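Local coordinates for mandelate racemase / muconate lactonizing enzyme family protein (Agrobacterium tumefaciens, PDB 4DXK), which belongs to the mandelate racemase subgroup of the enolase superfamily and is probably a metal-dependent lyase or racemase, its substrate not established, at residues Thr4-Val9 / Val20-Asp25; Gly32-Gly37 / Asp291-Gly296; Ala86-Leu91 / Gly297-Arg302; Val325-Thr330 / Thr369-Ala374. One frame throughout, in Å; residues are numbered along the deposited sequence. Where two conformers were deposited one is given.

Contact 1: Thr4-Val9 / Val20-Asp25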
loop_
_atom_site.group_PDB
_atom_site.type_symbol
_atom_site.label_atom_id
_atom_site.label_comp_id
_atom_site.label_asym_id
_atom_site.label_seq_id
_atom_site.Cartn_x
_atom_site.Cartn_y
_atom_site.Cartn_z
ATOM N N THR A 4 -20.782 31.307 36.470
ATOM C CA THR A 4 -22.063 31.894 36.835
ATOM C C THR A 4 -22.801 32.502 35.651
ATOM O O THR A 4 -24.033 32.527 35.636
ATOM C CB THR A 4 -21.878 32.995 37.881
ATOM O OG1 THR A 4 -20.842 33.873 37.425
ATOM C CG2 THR A 4 -21.511 32.399 39.239
ATOM N N LYS A 5 -22.066 33.087 34.708
ATOM C CA LYS A 5 -22.692 33.758 33.566
ATOM C C LYS A 5 -21.870 33.580 32.305
ATOM O O LYS A 5 -20.643 33.516 32.359
ATOM C CB LYS A 5 -22.830 35.265 33.812
ATOM C CG LYS A 5 -23.508 35.663 35.099
ATOM C CD LYS A 5 -23.340 37.151 35.370
ATOM C CE LYS A 5 -23.782 37.992 34.183
ATOM N NZ LYS A 5 -23.757 39.458 34.486
ATOM N N LEU A 6 -22.554 33.517 31.169
ATOM C CA LEU A 6 -21.903 33.614 29.870
ATOM C C LEU A 6 -22.366 34.887 29.209
ATOM O O LEU A 6 -23.573 35.132 29.075
ATOM C CB LEU A 6 -22.266 32.451 28.953
ATOM C CG LEU A 6 -21.770 31.050 29.260
ATOM C CD1 LEU A 6 -21.918 30.172 28.010
ATOM C CD2 LEU A 6 -20.330 31.070 29.769
ATOM N N GLU A 7 -21.411 35.698 28.785
ATOM C CA GLU A 7 -21.698 36.981 28.164
ATOM C C GLU A 7 -21.100 36.970 26.765
ATOM O O GLU A 7 -19.950 36.562 26.581
ATOM C CB GLU A 7 -21.088 38.106 29.004
ATOM C CG GLU A 7 -21.142 39.479 28.356
ATOM C CD GLU A 7 -20.450 40.545 29.187
ATOM O OE1 GLU A 7 -19.754 40.203 30.170
ATOM O OE2 GLU A 7 -20.596 41.736 28.858
ATOM N N THR A 8 -21.872 37.396 25.775
ATOM C CA THR A 8 -21.324 37.603 24.446
ATOM C C THR A 8 -21.342 39.086 24.114
ATOM O O THR A 8 -22.254 39.812 24.521
ATOM C CB THR A 8 -22.099 36.823 23.386
ATOM O OG1 THR A 8 -23.503 37.056 23.556
ATOM C CG2 THR A 8 -21.812 35.328 23.507
ATOM N N VAL A 9 -20.332 39.532 23.371
ATOM C CA VAL A 9 -20.178 40.935 23.007
ATOM C C VAL A 9 -19.890 41.023 21.519
ATOM O O VAL A 9 -19.041 40.288 20.996
ATOM C CB VAL A 9 -19.012 41.587 23.778
ATOM C CG1 VAL A 9 -18.895 43.068 23.436
ATOM C CG2 VAL A 9 -19.186 41.405 25.273
ATOM N N VAL A 20 -16.530 36.194 23.888
ATOM C CA VAL A 20 -17.254 35.392 24.860
ATOM C C VAL A 20 -16.574 35.603 26.199
ATOM O O VAL A 20 -15.361 35.385 26.333
ATOM C CB VAL A 20 -17.211 33.897 24.479
ATOM C CG1 VAL A 20 -17.849 33.032 25.569
ATOM C CG2 VAL A 20 -17.895 33.666 23.143
ATOM N N LEU A 21 -17.344 36.040 27.185
ATOM C CA LEU A 21 -16.822 36.294 28.526
ATOM C C LEU A 21 -17.451 35.311 29.495
ATOM O O LEU A 21 -18.679 35.184 29.570
ATOM C CB LEU A 21 -17.080 37.736 28.970
ATOM C CG LEU A 21 -16.194 38.799 28.314
ATOM C CD1 LEU A 21 -16.651 39.120 26.904
ATOM C CD2 LEU A 21 -16.143 40.061 29.157
ATOM N N VAL A 22 -16.604 34.587 30.210
ATOM C CA VAL A 22 -17.052 33.562 31.137
ATOM C C VAL A 22 -16.870 34.095 32.556
ATOM O O VAL A 22 -15.740 34.283 33.027
ATOM C CB VAL A 22 -16.258 32.254 30.938
ATOM C CG1 VAL A 22 -16.714 31.202 31.937
ATOM C CG2 VAL A 22 -16.431 31.732 29.517
ATOM N N HIS A 23 -17.986 34.380 33.219
ATOM C CA HIS A 23 -17.957 34.926 34.571
ATOM C C HIS A 23 -18.012 33.785 35.582
ATOM O O HIS A 23 -18.617 32.740 35.315
ATOM C CB HIS A 23 -19.149 35.852 34.795
ATOM C CG HIS A 23 -19.180 37.034 33.882
ATOM N ND1 HIS A 23 -18.916 38.313 34.319
ATOM C CD2 HIS A 23 -19.456 37.138 32.561
ATOM C CE1 HIS A 23 -19.024 39.154 33.304
ATOM N NE2 HIS A 23 -19.352 38.465 32.226
ATOM N N THR A 24 -17.389 33.991 36.739
ATOM C CA THR A 24 -17.348 32.984 37.794
ATOM C C THR A 24 -17.782 33.560 39.131
ATOM O O THR A 24 -17.789 34.780 39.335
ATOM C CB THR A 24 -15.925 32.389 37.957
ATOM O OG1 THR A 24 -15.004 33.419 38.350
ATOM C CG2 THR A 24 -15.447 31.751 36.653
ATOM N N ASP A 25 -18.106 32.674 40.064
ATOM C CA ASP A 25 -18.496 33.125 41.392
ATOM C C ASP A 25 -17.351 33.769 42.172
ATOM O O ASP A 25 -17.587 34.468 43.160
ATOM C CB ASP A 25 -19.207 32.029 42.205
ATOM C CG ASP A 25 -18.431 30.724 42.285
ATOM O OD1 ASP A 25 -17.243 30.661 41.909
ATOM O OD2 ASP A 25 -19.040 29.740 42.764
#
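Glu7 carries its CG anti to the backbone N (chi1 171°) and stays extended beyond it, while the CG of His23 sits anti to its own carbonyl carbon (chi1 -61°); these torsions bring carboxylate and imidazole together on one face of the sheet. His23 NE2 donates to Glu7 OE1 at 2.7 Å. The acceptor lies in the imidazole plane, whereas the donor reaches OE1 on its anti side, and the two planes differ by 24°. A salt bridge from Glu7 OE2 to Arg392 holds the other oxygen, so both ends of the carboxylate are fixed. Both residues belong to the antiparallel hairpin of strands 3-11 and 17-24, in the N-terminal capping domain of the enolase superfamily. Glu7 and Leu21 form a hydrogen-bonded pair, with Leu21 N to Glu7 O at 2.7 Å and Glu7 N to Leu21 O at 2.9 Å. Further along, a classic beta bulge sets Thr4 and Lys5 opposite the single residue His23: Thr4 N reaches His23 O at 2.8 Å, and His23 N reaches Lys5 O at 2.9 Å. On the other face, Leu6 CD2 lies alongside Val22 CG2 at 4.0 Å; Leu6 packs on helix 38-53 and Val22 on helix 79-99.

Contact 2: Gly32-Gly37 / Asp291-Gly296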
loop_
_atom_site.group_PDB
_atom_site.type_symbol
_atom_site.label_atom_id
_atom_site.label_comp_id
_atom_site.label_asym_id
_atom_site.label_seq_id
_atom_site.Cartn_x
_atom_site.Cartn_y
_atom_site.Cartn_z
ATOM N N GLY A 32 -12.618 35.213 25.738
ATOM C CA GLY A 32 -12.334 34.463 24.526
ATOM C C GLY A 32 -12.883 35.202 23.319
ATOM O O GLY A 32 -13.588 36.199 23.454
ATOM N N GLU A 33 -12.592 34.690 22.129
ATOM C CA GLU A 33 -12.891 35.395 20.893
ATOM C C GLU A 33 -12.957 34.407 19.751
ATOM O O GLU A 33 -12.251 33.403 19.758
ATOM C CB GLU A 33 -11.779 36.419 20.629
ATOM C CG GLU A 33 -11.952 37.370 19.453
ATOM C CD GLU A 33 -10.664 38.148 19.209
ATOM O OE1 GLU A 33 -10.493 39.261 19.770
ATOM O OE2 GLU A 33 -9.788 37.605 18.501
ATOM N N THR A 34 -13.784 34.704 18.760
ATOM C CA THR A 34 -13.734 34.000 17.490
ATOM C C THR A 34 -14.140 34.963 16.375
ATOM O O THR A 34 -14.403 36.142 16.627
ATOM C CB THR A 34 -14.554 32.682 17.510
ATOM O OG1 THR A 34 -14.297 31.946 16.309
ATOM C CG2 THR A 34 -16.035 32.961 17.627
ATOM N N PHE A 35 -14.167 34.457 15.148
ATOM C CA PHE A 35 -14.279 35.301 13.968
ATOM C C PHE A 35 -15.108 34.570 12.926
ATOM O O PHE A 35 -14.936 33.359 12.728
ATOM C CB PHE A 35 -12.867 35.561 13.424
ATOM C CG PHE A 35 -12.761 36.706 12.451
ATOM C CD1 PHE A 35 -12.524 37.987 12.917
ATOM C CD2 PHE A 35 -12.825 36.497 11.078
ATOM C CE1 PHE A 35 -12.377 39.055 12.035
ATOM C CE2 PHE A 35 -12.683 37.560 10.192
ATOM C CZ PHE A 35 -12.461 38.834 10.677
ATOM N N PHE A 36 -15.987 35.329 12.264
ATOM C CA PHE A 36 -16.942 34.896 11.223
ATOM C C PHE A 36 -18.247 34.392 11.813
ATOM O O PHE A 36 -18.259 33.607 12.767
ATOM C CB PHE A 36 -16.394 33.851 10.244
ATOM C CG PHE A 36 -15.365 34.376 9.283
ATOM C CD1 PHE A 36 -15.580 35.540 8.549
ATOM C CD2 PHE A 36 -14.179 33.672 9.085
ATOM C CE1 PHE A 36 -14.618 36.001 7.655
ATOM C CE2 PHE A 36 -13.222 34.122 8.184
ATOM C CZ PHE A 36 -13.438 35.287 7.471
ATOM N N GLY A 37 -19.350 34.845 11.227
ATOM C CA GLY A 37 -20.669 34.404 11.636
ATOM C C GLY A 37 -20.938 34.727 13.088
ATOM O O GLY A 37 -21.476 33.897 13.825
ATOM N N ASP A 291 -6.174 27.716 13.399
ATOM C CA ASP A 291 -6.661 28.919 14.046
ATOM C C ASP A 291 -7.315 28.463 15.336
ATOM O O ASP A 291 -8.261 27.669 15.308
ATOM C CB ASP A 291 -7.655 29.642 13.128
ATOM C CG ASP A 291 -8.194 30.924 13.733
ATOM O OD1 ASP A 291 -8.731 30.850 14.860
ATOM O OD2 ASP A 291 -8.072 31.999 13.101
ATOM N N ILE A 292 -6.799 28.942 16.467
ATOM C CA ILE A 292 -7.261 28.464 17.758
ATOM C C ILE A 292 -8.748 28.702 17.983
ATOM O O ILE A 292 -9.381 27.971 18.740
ATOM C CB ILE A 292 -6.459 29.091 18.916
ATOM C CG1 ILE A 292 -6.600 30.605 18.921
ATOM C CG2 ILE A 292 -4.991 28.681 18.848
ATOM C CD1 ILE A 292 -5.955 31.232 20.128
ATOM N N SER A 293 -9.300 29.722 17.332
ATOM C CA SER A 293 -10.720 30.052 17.475
ATOM C C SER A 293 -11.625 29.308 16.497
ATOM O O SER A 293 -12.852 29.472 16.546
ATOM C CB SER A 293 -10.957 31.564 17.358
ATOM O OG SER A 293 -10.876 32.027 16.023
ATOM N N TRP A 294 -11.018 28.514 15.607
ATOM C CA TRP A 294 -11.741 27.755 14.589
ATOM C C TRP A 294 -11.523 26.246 14.731
ATOM O O TRP A 294 -12.188 25.484 14.035
ATOM C CB TRP A 294 -11.304 28.174 13.175
ATOM C CG TRP A 294 -11.605 29.600 12.813
ATOM C CD1 TRP A 294 -12.449 30.453 13.467
ATOM C CD2 TRP A 294 -11.033 30.353 11.728
ATOM N NE1 TRP A 294 -12.449 31.679 12.848
ATOM C CE2 TRP A 294 -11.594 31.645 11.777
ATOM C CE3 TRP A 294 -10.130 30.051 10.700
ATOM C CZ2 TRP A 294 -11.270 32.639 10.851
ATOM C CZ3 TRP A 294 -9.802 31.041 9.787
ATOM C CH2 TRP A 294 -10.376 32.314 9.863
ATOM N N CYS A 295 -10.594 25.814 15.595
ATOM C CA CYS A 295 -10.142 24.418 15.585
ATOM C C CYS A 295 -10.471 23.639 16.841
ATOM O O CYS A 295 -10.121 22.461 16.924
ATOM C CB CYS A 295 -8.625 24.341 15.347
ATOM S SG CYS A 295 -7.621 24.800 16.774
ATOM N N GLY A 296 -11.089 24.293 17.821
ATOM C CA GLY A 296 -11.344 23.664 19.111
ATOM C C GLY A 296 -10.602 24.300 20.280
ATOM O O GLY A 296 -10.473 23.691 21.348
#
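Ser293 grips Asp291 OD1 twice while turning its backbone carbonyl to Thr34: its OG donates to OD1 at 2.7 Å and its N at 2.8 Å, the latter defining an Asx turn. This fixes the bend of 291-296 from which Ser293 O accepts Thr34 OG1 at 2.9 Å, the hydroxyl standing above the carbonyl plane. With OG1 anti to the backbone N (chi1 -171°), Thr34 extends its hydroxyl to that carbonyl and also lies at the edge of the Trp294 indole. The indole makes a second link: Trp294 NE1 donates to Phe35 O at 3.0 Å, a bent bond with an N-H...O angle of 139°. Trp294 CZ2 then packs on Phe36 CD2 at 3.6 Å. The Phe36 ring and the six-membered ring of Trp294 are near parallel, 24° apart, but offset, with little of one ring over the other. Leu72 of a second subunit packs on both these side chains. Trp294 also touches Glu268, a ligand of the sodium ion; the ion is about 7 Å from the Trp294 side chain. This joins the capping domain to the loop after barrel strand 287-290, at the domain interface beside the metal site characteristic of the enolase superfamily.

Contact 3: Ala86-Leu91 / Gly297-Arg302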
loop_
_atom_site.group_PDB
_atom_site.type_symbol
_atom_site.label_atom_id
_atom_site.label_comp_id
_atom_site.label_asym_id
_atom_site.label_seq_id
_atom_site.Cartn_x
_atom_site.Cartn_y
_atom_site.Cartn_z
ATOM N N ALA A 86 -13.959 29.757 21.271
ATOM C CA ALA A 86 -13.935 31.020 22.007
ATOM C C ALA A 86 -14.097 30.753 23.497
ATOM O O ALA A 86 -13.383 31.327 24.325
ATOM C CB ALA A 86 -15.028 31.929 21.513
ATOM N N PHE A 87 -15.030 29.866 23.839
ATOM C CA PHE A 87 -15.244 29.470 25.228
ATOM C C PHE A 87 -13.979 28.867 25.847
ATOM O O PHE A 87 -13.597 29.220 26.963
ATOM C CB PHE A 87 -16.441 28.510 25.314
ATOM C CG PHE A 87 -16.709 27.976 26.690
ATOM C CD1 PHE A 87 -17.291 28.779 27.659
ATOM C CD2 PHE A 87 -16.379 26.668 27.013
ATOM C CE1 PHE A 87 -17.531 28.285 28.926
ATOM C CE2 PHE A 87 -16.623 26.171 28.286
ATOM C CZ PHE A 87 -17.200 26.977 29.233
ATOM N N ASP A 88 -13.311 27.982 25.110
ATOM C CA ASP A 88 -12.089 27.348 25.594
ATOM C C ASP A 88 -10.991 28.373 25.891
ATOM O O ASP A 88 -10.300 28.284 26.911
ATOM C CB ASP A 88 -11.606 26.314 24.578
ATOM C CG ASP A 88 -10.365 25.579 25.041
ATOM O OD1 ASP A 88 -10.503 24.674 25.888
ATOM O OD2 ASP A 88 -9.263 25.919 24.549
ATOM N N ILE A 89 -10.826 29.354 25.012
ATOM C CA ILE A 89 -9.836 30.403 25.229
ATOM C C ILE A 89 -10.126 31.124 26.558
ATOM O O ILE A 89 -9.224 31.387 27.361
ATOM C CB ILE A 89 -9.770 31.390 24.031
ATOM C CG1 ILE A 89 -9.273 30.662 22.778
ATOM C CG2 ILE A 89 -8.862 32.570 24.357
ATOM C CD1 ILE A 89 -9.524 31.422 21.482
ATOM N N ALA A 90 -11.400 31.425 26.800
ATOM C CA ALA A 90 -11.796 32.085 28.042
ATOM C C ALA A 90 -11.452 31.229 29.265
ATOM O O ALA A 90 -11.047 31.761 30.302
ATOM C CB ALA A 90 -13.275 32.404 28.018
ATOM N N LEU A 91 -11.591 29.908 29.153
ATOM C CA LEU A 91 -11.209 29.038 30.266
ATOM C C LEU A 91 -9.718 29.106 30.559
ATOM O O LEU A 91 -9.307 29.126 31.716
ATOM C CB LEU A 91 -11.610 27.580 30.026
ATOM C CG LEU A 91 -13.099 27.289 29.870
ATOM C CD1 LEU A 91 -13.296 25.790 29.703
ATOM C CD2 LEU A 91 -13.905 27.833 31.047
ATOM N N GLY A 297 -10.078 25.500 20.085
ATOM C CA GLY A 297 -9.492 26.257 21.179
ATOM C C GLY A 297 -8.023 25.970 21.389
ATOM O O GLY A 297 -7.394 25.211 20.640
ATOM N N LEU A 298 -7.473 26.574 22.432
ATOM C CA LEU A 298 -6.120 26.244 22.852
ATOM C C LEU A 298 -6.024 24.768 23.222
ATOM O O LEU A 298 -4.972 24.156 23.059
ATOM C CB LEU A 298 -5.694 27.111 24.039
ATOM C CG LEU A 298 -5.288 28.541 23.690
ATOM C CD1 LEU A 298 -5.272 29.433 24.927
ATOM C CD2 LEU A 298 -3.934 28.573 23.003
ATOM N N SER A 299 -7.114 24.186 23.719
ATOM C CA SER A 299 -7.112 22.776 24.108
ATOM C C SER A 299 -6.813 21.849 22.926
ATOM O O SER A 299 -5.930 20.992 23.013
ATOM C CB SER A 299 -8.421 22.397 24.799
ATOM O OG SER A 299 -8.489 23.064 26.057
ATOM N N GLU A 300 -7.522 22.004 21.809
ATOM C CA GLU A 300 -7.180 21.194 20.642
ATOM C C GLU A 300 -5.864 21.648 20.036
ATOM O O GLU A 300 -5.050 20.802 19.649
ATOM C CB GLU A 300 -8.286 21.192 19.578
ATOM C CG GLU A 300 -9.503 20.376 19.988
ATOM C CD GLU A 300 -9.174 18.910 20.268
ATOM O OE1 GLU A 300 -8.543 18.246 19.418
ATOM O OE2 GLU A 300 -9.573 18.405 21.339
ATOM N N ALA A 301 -5.625 22.958 19.966
ATOM C CA ALA A 301 -4.439 23.477 19.298
ATOM C C ALA A 301 -3.147 22.981 19.922
ATOM O O ALA A 301 -2.196 22.654 19.211
ATOM C CB ALA A 301 -4.467 24.987 19.256
ATOM N N ARG A 302 -3.091 22.930 21.252
ATOM C CA ARG A 302 -1.858 22.520 21.906
ATOM C C ARG A 302 -1.546 21.057 21.584
ATOM O O ARG A 302 -0.382 20.656 21.486
ATOM C CB ARG A 302 -1.910 22.783 23.430
ATOM C CG ARG A 302 -2.789 21.849 24.242
ATOM C CD ARG A 302 -3.122 22.471 25.589
ATOM N NE ARG A 302 -3.874 21.613 26.491
ATOM C CZ ARG A 302 -3.393 21.132 27.632
ATOM N NH1 ARG A 302 -2.136 21.376 27.995
ATOM N NH2 ARG A 302 -4.170 20.392 28.409
#
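Asp88 meets the first turn of helix 297-310 with both carboxylate oxygens. Its OD1 accepts the hydroxyl of Ser299 at 2.6 Å from OG, on the syn side and near the carboxylate plane. Its OD2 takes the backbone N of Ser299 at 2.9 Å, also on the syn side, with a nearly straight N-H...O angle of 162°. One serine therefore engages both oxygens, which should restrict rotation of the carboxylate. Leu298 N lies 2.8 Å from Asp88 OD2, but its angle is too poor for a hydrogen bond. A negative group at the first turn is consistent with a favourable interaction with the helix dipole. Gly297, without a side chain, brings its CA within 3.4 Å of Asp88 OD2.

In the next shell, the trans chi1 of Asp88 (-178°) extends its carboxylate to the other helix, and Trp92 NE1 hydrogen-bonds to Ser299 OG. The contact ties helix 79-99 of the N-terminal capping domain to the helix after barrel strand 287-290. The axes of segments 86-91 and 297-302 approach to 7.9 Å and are nearly perpendicular (91°). Helix 61-68 flanks the polar pair through Ile61, helix 323-335 packs against Ile89 and Leu298, and strand 17-24 against Ala86, Phe87 and Ala90.

Contact 4: Val325-Thr330 / Thr369-Ala374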
loop_
_atom_site.group_PDB
_atom_site.type_symbol
_atom_site.label_atom_id
_atom_site.label_comp_id
_atom_site.label_asym_id
_atom_site.label_seq_id
_atom_site.Cartn_x
_atom_site.Cartn_y
_atom_site.Cartn_z
ATOM N N VAL A 325 -7.413 36.504 19.716
ATOM C CA VAL A 325 -6.827 35.387 18.979
ATOM C C VAL A 325 -5.344 35.627 18.715
ATOM O O VAL A 325 -4.541 34.715 18.880
ATOM C CB VAL A 325 -7.607 35.051 17.683
ATOM C CG1 VAL A 325 -6.817 34.102 16.776
ATOM C CG2 VAL A 325 -8.929 34.427 18.048
ATOM N N LEU A 326 -4.962 36.838 18.330
ATOM C CA LEU A 326 -3.542 37.119 18.160
ATOM C C LEU A 326 -2.777 36.859 19.460
ATOM O O LEU A 326 -1.722 36.213 19.463
ATOM C CB LEU A 326 -3.320 38.551 17.673
ATOM C CG LEU A 326 -1.854 38.992 17.619
ATOM C CD1 LEU A 326 -1.043 38.166 16.619
ATOM C CD2 LEU A 326 -1.737 40.473 17.289
ATOM N N CYS A 327 -3.318 37.338 20.573
ATOM C CA CYS A 327 -2.638 37.191 21.843
ATOM C C CYS A 327 -2.535 35.728 22.292
ATOM O O CYS A 327 -1.454 35.243 22.636
ATOM C CB CYS A 327 -3.333 38.036 22.907
ATOM S SG CYS A 327 -2.541 37.905 24.495
ATOM N N ALA A 328 -3.658 35.022 22.315
ATOM C CA ALA A 328 -3.647 33.623 22.733
ATOM C C ALA A 328 -2.775 32.767 21.804
ATOM O O ALA A 328 -2.105 31.824 22.245
ATOM C CB ALA A 328 -5.062 33.093 22.823
ATOM N N SER A 329 -2.769 33.104 20.516
ATOM C CA SER A 329 -1.910 32.388 19.578
ATOM C C SER A 329 -0.442 32.630 19.895
ATOM O O SER A 329 0.398 31.730 19.746
ATOM C CB SER A 329 -2.197 32.810 18.142
ATOM O OG SER A 329 -3.526 32.469 17.780
ATOM N N THR A 330 -0.117 33.857 20.293
ATOM C CA THR A 330 1.251 34.170 20.670
ATOM C C THR A 330 1.674 33.370 21.905
ATOM O O THR A 330 2.788 32.856 21.949
ATOM C CB THR A 330 1.457 35.684 20.841
ATOM O OG1 THR A 330 1.091 36.350 19.624
ATOM C CG2 THR A 330 2.910 36.001 21.136
ATOM N N THR A 369 5.879 39.169 21.086
ATOM C CA THR A 369 5.747 38.527 22.388
ATOM C C THR A 369 4.411 38.883 23.030
ATOM O O THR A 369 3.697 39.758 22.539
ATOM C CB THR A 369 6.922 38.880 23.316
ATOM O OG1 THR A 369 6.917 37.996 24.445
ATOM C CG2 THR A 369 6.833 40.324 23.788
ATOM N N VAL A 370 4.067 38.199 24.118
ATOM C CA VAL A 370 2.793 38.431 24.791
ATOM C C VAL A 370 2.805 39.699 25.646
ATOM O O VAL A 370 3.863 40.141 26.103
ATOM C CB VAL A 370 2.402 37.232 25.683
ATOM C CG1 VAL A 370 2.178 35.991 24.826
ATOM C CG2 VAL A 370 3.468 36.965 26.743
ATOM N N PRO A 371 1.626 40.308 25.867
ATOM C CA PRO A 371 1.567 41.342 26.899
ATOM C C PRO A 371 1.791 40.684 28.258
ATOM O O PRO A 371 1.516 39.497 28.421
ATOM C CB PRO A 371 0.134 41.870 26.792
ATOM C CG PRO A 371 -0.647 40.746 26.228
ATOM C CD PRO A 371 0.294 39.975 25.330
ATOM N N PRO A 372 2.297 41.445 29.232
ATOM C CA PRO A 372 2.590 40.861 30.547
ATOM C C PRO A 372 1.331 40.554 31.355
ATOM O O PRO A 372 0.269 41.150 31.138
ATOM C CB PRO A 372 3.394 41.965 31.243
ATOM C CG PRO A 372 2.874 43.230 30.626
ATOM C CD PRO A 372 2.640 42.877 29.174
ATOM N N GLY A 373 1.454 39.620 32.290
ATOM C CA GLY A 373 0.376 39.356 33.220
ATOM C C GLY A 373 -0.216 37.968 33.116
ATOM O O GLY A 373 0.127 37.174 32.237
ATOM N N ALA A 374 -1.130 37.686 34.030
ATOM C CA ALA A 374 -1.739 36.371 34.145
ATOM C C ALA A 374 -2.772 36.136 33.046
ATOM O O ALA A 374 -3.393 37.075 32.533
ATOM C CB ALA A 374 -2.377 36.229 35.512
#
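Thr330 and Val370 make one apolar contact, Cys327 and Pro371 the other; no hydrogen bond crosses between the segments. In the first, Thr330 CG2 touches Val370 CG1 at 3.8 Å, and the two side chains run antiparallel alongside one another. The same methyl lies 3.8 Å from the carbonyl carbon of Thr369, so it rests against backbone as well as side chain. In the second, Cys327 SG reaches the proline ring near its nitrogen, 3.6 Å from Pro371 CD and 3.8 Å from CG. An SG anti to the backbone N (chi1 -180°) carries the sulfur out to that ring.

The polar bonds stay within the helix. Thr330 OG1 donates to Leu326 O at 2.8 Å, leaving its CG2 branch directed at Val370. Leu326 O also accepts Thr330 N at 3.0 Å, and the two donors approach from opposite faces of the carbonyl plane. Ser329 OG (2.7 Å) and Ser329 N likewise reach Val325 O from its two faces.

Within the C-terminal domain, the contact places the end of strand 367-369 and the loop after it against helix 323-335. Ile368 of that strand packs on Leu326 and Thr330, Gln342 of strand 342-343 touches Ser329 and Thr330, and Met378 packs on Cys327.

How the contacts relate
Contacts 1, 2 and 3 trace a path from the N-terminal capping domain into the barrel domain, and contact 4 lies wholly within the latter. Strands 17-24 and 30-35, neighbours in one antiparallel sheet, connect contact 1 to contact 2, whose centres are about 17 Å apart. Helix 79-99 packs on that sheet and brings in contact 3, about 9 Å from contact 2 between centres. Residues 291-296 run directly into helix 297-310, and along the chain contacts 2 and 3 interlock, their segments alternating; contact 4 follows both. Helix 323-335 borders contacts 2 and 3 and supplies contact 4. Contacts 2 and 3 thus tie the two domains together at distant points in sequence.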